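Local coordinates for nitrogenase molybdenum-iron protein alpha chain (Clostridium pasteurianum, PDB 4WES) that forms, with the beta chain and the iron protein, the nitrogenase complex that reduces dinitrogen to ammonium at a molybdenum-iron-sulfur cofactor, at residues Glu224-Val236 with Leu308-Ile320. Sequence-based numbering, arbitrary orientation.
Sequences EMDRVLEKIGYHV and LTKRTEEVIAEEI
The carboxylate of Glu-319 lies at the edge of the Arg-227 guanidinium, the two planes 43° apart. The salt bridge is end-on: Arg-227 NH1 bonds Glu-319 OE2 and Arg-227 NH2 bonds Glu-319 OE1, each at 2.9 Å. On the neighbouring edge NE and NH2 grip Glu-224 side-on, so NH2 serves both acids. Val-228 CG2 lies over one face. The Tyr-234 ring carries Leu-308 CD2 on one face, a CH-pi contact. A water at its edge links Tyr-234 OH to Thr-312 OG1. The Arg-311 guanidinium has Val-315 CG2 over one face and Glu-314 OE1 at its edge, in plane. Its NH1 bonds Lys-231 O from above the carbonyl plane, and a second water joins that oxygen to Arg-311 NE. Helix segments 224-232 and 308-320 run at 134° to each other, beside the parallel sheet that includes strands 209-215 and 235-239. Helix 221-232 ends in a Schellman motif with Gly-233 as C-prime residue. Ile-232, the last helical residue, is a knob among Leu-308, Arg-311, Thr-312 and Val-315. A bend at chi3 (75°) brings Lys-231 NZ between two acids, in salt bridges to Glu-318 OE2 (2.7 Å) and Glu-319 OE2 (2.8 Å). NZ and Arg-227 NH1 reach Glu-319 OE2 from opposite faces of the carboxylate.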
loop_
_atom_site.group_PDB
_atom_site.type_symbol
_atom_site.label_atom_id
_atom_site.label_comp_id
_atom_site.label_asym_id
_atom_site.label_seq_id
_atom_site.Cartn_x
_atom_site.Cartn_y
_atom_site.Cartn_z
ATOM N N GLU A 224 -29.679 -15.633 -2.849
ATOM C CA GLU A 224 -29.692 -16.308 -4.144
ATOM C C GLU A 224 -30.837 -17.323 -4.236
ATOM O O GLU A 224 -31.485 -17.401 -5.289
ATOM C CB GLU A 224 -28.309 -16.933 -4.411
ATOM C CG GLU A 224 -28.261 -17.813 -5.649
ATOM C CD GLU A 224 -28.609 -17.181 -6.985
ATOM O OE1 GLU A 224 -28.789 -17.963 -7.939
ATOM O OE2 GLU A 224 -28.676 -15.922 -7.066
ATOM N N MET A 225 -31.077 -18.107 -3.192
ATOM C CA MET A 225 -32.241 -18.995 -3.111
ATOM C C MET A 225 -33.510 -18.196 -3.337
ATOM O O MET A 225 -34.420 -18.577 -4.092
ATOM C CB MET A 225 -32.332 -19.645 -1.712
ATOM C CG MET A 225 -31.204 -20.616 -1.387
ATOM S SD MET A 225 -31.343 -21.307 0.284
ATOM C CE MET A 225 -29.658 -21.827 0.538
ATOM N N ASP A 226 -33.610 -17.103 -2.565
ATOM C CA ASP A 226 -34.838 -16.302 -2.588
ATOM C C ASP A 226 -35.085 -15.745 -3.960
ATOM O O ASP A 226 -36.235 -15.639 -4.412
ATOM C CB ASP A 226 -34.782 -15.156 -1.563
ATOM C CG ASP A 226 -34.781 -15.650 -0.137
ATOM O OD1 ASP A 226 -34.922 -16.872 0.096
ATOM O OD2 ASP A 226 -34.651 -14.777 0.747
ATOM N N ARG A 227 -34.043 -15.325 -4.672
ATOM C CA ARG A 227 -34.202 -14.768 -6.018
ATOM C C ARG A 227 -34.971 -15.742 -6.905
ATOM O O ARG A 227 -35.916 -15.350 -7.622
ATOM C CB ARG A 227 -32.807 -14.507 -6.608
ATOM C CG ARG A 227 -32.827 -13.885 -7.991
ATOM C CD ARG A 227 -31.443 -13.712 -8.563
ATOM N NE ARG A 227 -30.784 -14.972 -8.843
ATOM C CZ ARG A 227 -31.031 -15.757 -9.892
ATOM N NH1 ARG A 227 -31.911 -15.377 -10.816
ATOM N NH2 ARG A 227 -30.438 -16.932 -10.015
ATOM N N VAL A 228 -34.560 -17.003 -6.869
ATOM C CA VAL A 228 -35.187 -18.025 -7.710
ATOM C C VAL A 228 -36.579 -18.386 -7.221
ATOM O O VAL A 228 -37.512 -18.518 -8.015
ATOM C CB VAL A 228 -34.282 -19.279 -7.852
ATOM C CG1 VAL A 228 -34.952 -20.387 -8.589
ATOM C CG2 VAL A 228 -33.051 -18.858 -8.610
ATOM N N LEU A 229 -36.752 -18.528 -5.911
ATOM C CA LEU A 229 -38.065 -18.877 -5.362
ATOM C C LEU A 229 -39.078 -17.790 -5.684
ATOM O O LEU A 229 -40.234 -18.092 -6.052
ATOM C CB LEU A 229 -37.958 -19.088 -3.848
ATOM C CG LEU A 229 -37.164 -20.318 -3.426
ATOM C CD1 LEU A 229 -36.921 -20.326 -1.922
ATOM C CD2 LEU A 229 -37.840 -21.584 -3.887
ATOM N N GLU A 230 -38.679 -16.533 -5.534
ATOM C CA GLU A 230 -39.595 -15.437 -5.815
ATOM C C GLU A 230 -39.908 -15.339 -7.320
ATOM O O GLU A 230 -41.060 -14.992 -7.682
ATOM C CB GLU A 230 -39.012 -14.128 -5.254
ATOM C CG GLU A 230 -39.062 -14.156 -3.727
ATOM C CD GLU A 230 -38.309 -13.048 -3.000
ATOM O OE1 GLU A 230 -38.532 -12.940 -1.762
ATOM O OE2 GLU A 230 -37.534 -12.259 -3.600
ATOM N N LYS A 231 -38.954 -15.655 -8.193
ATOM C CA LYS A 231 -39.235 -15.690 -9.632
ATOM C C LYS A 231 -40.319 -16.723 -9.980
ATOM O O LYS A 231 -41.159 -16.477 -10.852
ATOM C CB LYS A 231 -37.973 -16.058 -10.439
ATOM C CG LYS A 231 -37.041 -14.950 -10.816
ATOM C CD LYS A 231 -35.804 -15.517 -11.514
ATOM C CE LYS A 231 -36.117 -15.934 -12.924
ATOM N NZ LYS A 231 -34.855 -16.059 -13.703
ATOM N N ILE A 232 -40.315 -17.851 -9.283
ATOM C CA ILE A 232 -41.304 -18.882 -9.546
ATOM C C ILE A 232 -42.680 -18.446 -9.017
ATOM O O ILE A 232 -43.734 -18.820 -9.594
ATOM C CB ILE A 232 -40.850 -20.207 -8.933
ATOM C CG1 ILE A 232 -39.615 -20.712 -9.689
ATOM C CG2 ILE A 232 -41.974 -21.213 -8.974
ATOM C CD1 ILE A 232 -38.867 -21.818 -8.987
ATOM N N GLY A 233 -42.676 -17.677 -7.928
ATOM C CA GLY A 233 -43.929 -17.157 -7.374
ATOM C C GLY A 233 -44.171 -17.465 -5.917
ATOM O O GLY A 233 -45.246 -17.121 -5.404
ATOM N N TYR A 234 -43.228 -18.082 -5.232
ATOM C CA TYR A 234 -43.391 -18.310 -3.804
ATOM C C TYR A 234 -43.246 -17.026 -3.015
ATOM O O TYR A 234 -42.530 -16.091 -3.427
ATOM C CB TYR A 234 -42.348 -19.311 -3.297
ATOM C CG TYR A 234 -42.514 -20.697 -3.901
ATOM C CD1 TYR A 234 -43.538 -21.552 -3.476
ATOM C CD2 TYR A 234 -41.669 -21.147 -4.906
ATOM C CE1 TYR A 234 -43.714 -22.808 -4.022
ATOM C CE2 TYR A 234 -41.833 -22.396 -5.464
ATOM C CZ TYR A 234 -42.857 -23.226 -5.037
ATOM O OH TYR A 234 -43.028 -24.472 -5.569
ATOM N N HIS A 235 -43.874 -16.997 -1.849
ATOM C CA HIS A 235 -43.635 -15.983 -0.874
ATOM C C HIS A 235 -42.671 -16.595 0.143
ATOM O O HIS A 235 -43.023 -17.572 0.804
ATOM C CB HIS A 235 -44.927 -15.569 -0.158
ATOM C CG HIS A 235 -44.674 -14.610 0.951
ATOM N ND1 HIS A 235 -44.925 -14.903 2.279
ATOM C CD2 HIS A 235 -44.158 -13.365 0.930
ATOM C CE1 HIS A 235 -44.581 -13.872 3.027
ATOM N NE2 HIS A 235 -44.117 -12.924 2.233
ATOM N N VAL A 236 -41.479 -16.009 0.289
ATOM C CA VAL A 236 -40.534 -16.512 1.258
ATOM C C VAL A 236 -40.842 -15.843 2.593
ATOM O O VAL A 236 -40.372 -14.745 2.889
ATOM C CB VAL A 236 -39.064 -16.345 0.836
ATOM C CG1 VAL A 236 -38.152 -17.001 1.852
ATOM C CG2 VAL A 236 -38.838 -16.920 -0.548
ATOM N N LEU A 308 -47.683 -22.689 -10.699
ATOM C CA LEU A 308 -46.394 -22.856 -10.007
ATOM C C LEU A 308 -45.565 -23.919 -10.695
ATOM O O LEU A 308 -44.349 -23.779 -10.868
ATOM C CB LEU A 308 -46.545 -23.278 -8.545
ATOM C CG LEU A 308 -46.683 -22.254 -7.437
ATOM C CD1 LEU A 308 -46.695 -23.015 -6.113
ATOM C CD2 LEU A 308 -45.587 -21.218 -7.489
ATOM N N THR A 309 -46.207 -25.013 -11.072
ATOM C CA THR A 309 -45.494 -26.070 -11.761
ATOM C C THR A 309 -44.907 -25.616 -13.103
ATOM O O THR A 309 -43.732 -25.869 -13.424
ATOM C CB THR A 309 -46.396 -27.288 -11.917
ATOM O OG1 THR A 309 -46.680 -27.820 -10.617
ATOM C CG2 THR A 309 -45.736 -28.345 -12.785
ATOM N N LYS A 310 -45.724 -24.892 -13.866
ATOM C CA LYS A 310 -45.304 -24.361 -15.147
ATOM C C LYS A 310 -44.126 -23.410 -14.980
ATOM O O LYS A 310 -43.126 -23.517 -15.705
ATOM C CB LYS A 310 -46.482 -23.641 -15.818
ATOM C CG LYS A 310 -46.153 -22.964 -17.144
ATOM C CD LYS A 310 -47.297 -22.066 -17.603
ATOM C CE LYS A 310 -46.954 -21.248 -18.829
ATOM N NZ LYS A 310 -47.287 -21.979 -20.083
ATOM N N ARG A 311 -44.240 -22.473 -14.036
ATOM C CA ARG A 311 -43.193 -21.487 -13.811
ATOM C C ARG A 311 -41.943 -22.175 -13.299
ATOM O O ARG A 311 -40.840 -21.745 -13.600
ATOM C CB ARG A 311 -43.625 -20.409 -12.791
ATOM C CG ARG A 311 -44.490 -19.326 -13.354
ATOM C CD ARG A 311 -43.747 -18.547 -14.436
ATOM N NE ARG A 311 -42.758 -17.646 -13.871
ATOM C CZ ARG A 311 -41.609 -17.308 -14.446
ATOM N NH1 ARG A 311 -40.799 -16.450 -13.846
ATOM N NH2 ARG A 311 -41.264 -17.817 -15.610
ATOM N N THR A 312 -42.110 -23.225 -12.501
ATOM C CA THR A 312 -40.959 -23.973 -11.966
ATOM C C THR A 312 -40.081 -24.446 -13.126
ATOM O O THR A 312 -38.863 -24.225 -13.152
ATOM C CB THR A 312 -41.386 -25.167 -11.068
ATOM O OG1 THR A 312 -42.002 -24.675 -9.883
ATOM C CG2 THR A 312 -40.220 -26.020 -10.642
ATOM N N GLU A 313 -40.708 -25.074 -14.103
ATOM C CA GLU A 313 -39.949 -25.606 -15.236
ATOM C C GLU A 313 -39.395 -24.494 -16.124
ATOM O O GLU A 313 -38.280 -24.609 -16.638
ATOM C CB GLU A 313 -40.760 -26.644 -16.018
ATOM C CG GLU A 313 -41.079 -27.866 -15.176
ATOM C CD GLU A 313 -39.839 -28.601 -14.713
ATOM O OE1 GLU A 313 -39.830 -29.089 -13.578
ATOM O OE2 GLU A 313 -38.860 -28.704 -15.478
ATOM N N GLU A 314 -40.149 -23.412 -16.316
ATOM C CA GLU A 314 -39.625 -22.284 -17.094
ATOM C C GLU A 314 -38.381 -21.703 -16.430
ATOM O O GLU A 314 -37.392 -21.405 -17.113
ATOM C CB GLU A 314 -40.660 -21.169 -17.242
ATOM C CG GLU A 314 -41.809 -21.560 -18.137
ATOM C CD GLU A 314 -42.941 -20.556 -18.149
ATOM O OE1 GLU A 314 -42.944 -19.588 -17.339
ATOM O OE2 GLU A 314 -43.828 -20.760 -19.003
ATOM N N VAL A 315 -38.445 -21.481 -15.117
ATOM C CA VAL A 315 -37.324 -20.880 -14.416
ATOM C C VAL A 315 -36.103 -21.801 -14.391
ATOM O O VAL A 315 -34.989 -21.351 -14.634
ATOM C CB VAL A 315 -37.747 -20.432 -13.003
ATOM C CG1 VAL A 315 -36.553 -20.013 -12.168
ATOM C CG2 VAL A 315 -38.764 -19.283 -13.102
ATOM N N ILE A 316 -36.326 -23.083 -14.136
ATOM C CA ILE A 316 -35.221 -24.066 -14.189
ATOM C C ILE A 316 -34.541 -23.987 -15.559
ATOM O O ILE A 316 -33.308 -23.888 -15.646
ATOM C CB ILE A 316 -35.713 -25.498 -13.889
ATOM C CG1 ILE A 316 -36.053 -25.647 -12.402
ATOM C CG2 ILE A 316 -34.665 -26.523 -14.299
ATOM C CD1 ILE A 316 -36.798 -26.904 -12.088
ATOM N N ALA A 317 -35.327 -24.014 -16.633
ATOM C CA ALA A 317 -34.729 -24.046 -17.954
ATOM C C ALA A 317 -33.934 -22.776 -18.260
ATOM O O ALA A 317 -32.824 -22.858 -18.812
ATOM C CB ALA A 317 -35.797 -24.258 -19.003
ATOM N N GLU A 318 -34.477 -21.614 -17.879
ATOM C CA GLU A 318 -33.790 -20.375 -18.193
ATOM C C GLU A 318 -32.523 -20.217 -17.346
ATOM O O GLU A 318 -31.485 -19.738 -17.821
ATOM C CB GLU A 318 -34.682 -19.152 -18.079
ATOM C CG GLU A 318 -34.973 -18.652 -16.729
ATOM C CD GLU A 318 -36.032 -17.589 -16.757
ATOM O OE1 GLU A 318 -36.558 -17.278 -17.843
ATOM O OE2 GLU A 318 -36.371 -17.104 -15.694
ATOM N N GLU A 319 -32.594 -20.601 -16.067
ATOM C CA GLU A 319 -31.438 -20.500 -15.182
ATOM C C GLU A 319 -30.299 -21.423 -15.655
ATOM O O GLU A 319 -29.126 -21.035 -15.682
ATOM C CB GLU A 319 -31.854 -20.823 -13.757
ATOM C CG GLU A 319 -32.751 -19.780 -13.093
ATOM C CD GLU A 319 -32.046 -18.484 -12.731
ATOM O OE1 GLU A 319 -30.825 -18.499 -12.414
ATOM O OE2 GLU A 319 -32.741 -17.453 -12.621
ATOM N N ILE A 320 -30.648 -22.643 -16.052
ATOM C CA ILE A 320 -29.634 -23.588 -16.507
ATOM C C ILE A 320 -29.063 -23.116 -17.841
ATOM O O ILE A 320 -27.841 -23.162 -18.051
ATOM C CB ILE A 320 -30.189 -25.006 -16.581
ATOM C CG1 ILE A 320 -30.436 -25.533 -15.165
ATOM C CG2 ILE A 320 -29.232 -25.923 -17.368
ATOM C CD1 ILE A 320 -31.020 -26.913 -15.098
HETATM O O HOH W 1 -43.916 -15.875 -11.878
HETATM O O HOH W 2 -41.073 -25.028 -7.337
#